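Local atomic coordinates of hypothetical conserved protein TTC0263 (Thermus thermophilus, PDB entry 2PL2), a protein that is of unknown function but folds into an all-helical array of tetratricopeptide (TPR) repeats, a scaffold that in relatives commonly mediates protein-protein interactions. Residues 171-175 with 190-195. Sequence-based numbering, arbitrary orientation.
Sequences LAQYA and RYASAL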
loop_
_atom_site.group_PDB
_atom_site.type_symbol
_atom_site.label_atom_id
_atom_site.label_comp_id
_atom_site.label_asym_id
_atom_site.label_seq_id
_atom_site.Cartn_x
_atom_site.Cartn_y
_atom_site.Cartn_z
ATOM N N LEU A 171 7.934 -22.122 6.400
ATOM C CA LEU A 171 9.056 -22.237 5.483
ATOM C C LEU A 171 8.748 -23.266 4.394
ATOM O O LEU A 171 9.059 -23.048 3.225
ATOM C CB LEU A 171 10.319 -22.635 6.260
ATOM C CG LEU A 171 10.747 -21.636 7.343
ATOM C CD1 LEU A 171 11.819 -22.241 8.206
ATOM C CD2 LEU A 171 11.240 -20.355 6.701
ATOM N N ALA A 172 8.119 -24.377 4.774
ATOM C CA ALA A 172 7.774 -25.419 3.807
ATOM C C ALA A 172 6.818 -24.916 2.739
ATOM O O ALA A 172 6.923 -25.303 1.571
ATOM C CB ALA A 172 7.167 -26.631 4.521
ATOM N N GLN A 173 5.885 -24.056 3.133
ATOM C CA GLN A 173 4.921 -23.508 2.178
ATOM C C GLN A 173 5.571 -22.502 1.224
ATOM O O GLN A 173 5.164 -22.388 0.052
ATOM C CB GLN A 173 3.741 -22.862 2.916
ATOM C CG GLN A 173 2.794 -23.881 3.576
ATOM C CD GLN A 173 2.019 -24.675 2.554
ATOM O OE1 GLN A 173 1.983 -24.324 1.377
ATOM N NE2 GLN A 173 1.384 -25.746 2.995
ATOM N N TYR A 174 6.582 -21.776 1.707
ATOM C CA TYR A 174 7.273 -20.818 0.838
ATOM C C TYR A 174 8.098 -21.599 -0.184
ATOM O O TYR A 174 8.109 -21.275 -1.381
ATOM C CB TYR A 174 8.192 -19.886 1.654
ATOM C CG TYR A 174 7.473 -18.763 2.388
ATOM C CD1 TYR A 174 6.656 -17.874 1.705
ATOM C CD2 TYR A 174 7.666 -18.554 3.747
ATOM C CE1 TYR A 174 6.051 -16.813 2.347
ATOM C CE2 TYR A 174 7.069 -17.492 4.408
ATOM C CZ TYR A 174 6.259 -16.617 3.697
ATOM O OH TYR A 174 5.647 -15.550 4.326
ATOM N N ALA A 175 8.789 -22.637 0.297
ATOM C CA ALA A 175 9.626 -23.486 -0.567
ATOM C C ALA A 175 8.776 -24.048 -1.711
ATOM O O ALA A 175 9.224 -24.122 -2.860
ATOM C CB ALA A 175 10.239 -24.620 0.247
ATOM N N ARG A 190 10.087 -12.908 1.316
ATOM C CA ARG A 190 9.315 -13.404 2.453
ATOM C C ARG A 190 9.981 -14.642 3.003
ATOM O O ARG A 190 10.065 -14.825 4.213
ATOM C CB ARG A 190 7.879 -13.732 2.035
ATOM C CG ARG A 190 7.004 -12.510 1.777
ATOM C CD ARG A 190 5.900 -12.861 0.806
ATOM N NE ARG A 190 5.077 -11.712 0.449
ATOM C CZ ARG A 190 4.061 -11.259 1.180
ATOM N NH1 ARG A 190 3.734 -11.863 2.322
ATOM N NH2 ARG A 190 3.369 -10.197 0.768
ATOM N N TYR A 191 10.456 -15.498 2.102
ATOM C CA TYR A 191 11.131 -16.734 2.493
ATOM C C TYR A 191 12.372 -16.365 3.294
ATOM O O TYR A 191 12.588 -16.870 4.401
ATOM C CB TYR A 191 11.514 -17.512 1.240
ATOM C CG TYR A 191 12.081 -18.874 1.498
ATOM C CD1 TYR A 191 11.615 -19.660 2.551
ATOM C CD2 TYR A 191 13.031 -19.418 0.634
ATOM C CE1 TYR A 191 12.076 -20.957 2.726
ATOM C CE2 TYR A 191 13.493 -20.703 0.800
ATOM C CZ TYR A 191 13.012 -21.471 1.844
ATOM O OH TYR A 191 13.452 -22.760 1.985
ATOM N N ALA A 192 13.169 -15.455 2.735
ATOM C CA ALA A 192 14.393 -14.983 3.393
ATOM C C ALA A 192 14.065 -14.406 4.760
ATOM O O ALA A 192 14.583 -14.850 5.787
ATOM C CB ALA A 192 15.090 -13.918 2.533
ATOM N N SER A 193 13.182 -13.419 4.776
ATOM C CA SER A 193 12.804 -12.796 6.031
ATOM C C SER A 193 12.289 -13.826 7.032
ATOM O O SER A 193 12.507 -13.696 8.239
ATOM C CB SER A 193 11.747 -11.724 5.784
ATOM O OG SER A 193 11.526 -10.994 6.968
ATOM N N ALA A 194 11.613 -14.856 6.531
ATOM C CA ALA A 194 11.096 -15.898 7.405
ATOM C C ALA A 194 12.263 -16.729 7.922
ATOM O O ALA A 194 12.299 -17.062 9.101
ATOM C CB ALA A 194 10.093 -16.781 6.660
ATOM N N LEU A 195 13.211 -17.065 7.044
ATOM C CA LEU A 195 14.381 -17.851 7.446
ATOM C C LEU A 195 15.082 -17.125 8.589
ATOM O O LEU A 195 15.670 -17.756 9.466
ATOM C CB LEU A 195 15.333 -18.070 6.254
ATOM C CG LEU A 195 14.887 -19.110 5.211
ATOM C CD1 LEU A 195 15.763 -19.028 3.971
ATOM C CD2 LEU A 195 14.943 -20.508 5.818
#
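Tyr174 of helix 167-180 lies against the backbone of helix 185-195 where Arg190, Tyr191 and Ala194 line one flank. Followed outward, its CB meets the other tyrosine first, 3.5 Å from Tyr191 CD1. With CG beside its own backbone N (chi1 -78°), the ring reaches out across the axis of segment 190-195. On the CD2-CE2 side it passes the methyl of Ala194, with CE2 3.8 Å from Ala194 CB; on the far side CE1 comes to 3.6 Å from Arg190 CB. One ring face is laid over the main chain of the Arg190-Tyr191 peptide, Tyr191 N standing 4.3 Å above the ring centre. At the tip, OH still grazes Arg190 CB; the two side chains cross at about a right angle, and the extended arginine leads on past the hydroxyl and takes its guanidinium away.

Tyr191 in turn leans on Tyr174 CB. With CG anti to its backbone N (chi1 -174°), its ring slants past helix 167-180: CE1 approaches Leu171 O at 3.7 Å, and OH reaches the methyl of Ala175. Leu195 CD1, from the next turn of the same helix, sits over the centre of one Tyr191 face. Leu171 makes its contact through one methyl, CD2, which is 3.8 Å from Ala194 CB and equally close to Leu195 CD2. The contact is thus apolar packing of two tyrosines, the methyls of Leu171, Ala175, Ala194 and Leu195, and the CB of Arg190.

Tyr174 also packs on Ala158 and Glu159 of helix 151-164 and on Arg20 of the second subunit. The axes of segments 171-175 and 190-195 approach to 9.9 Å and run at 156°, roughly antiparallel, as neighbouring helices do in the right-handed helical array of TPR proteins.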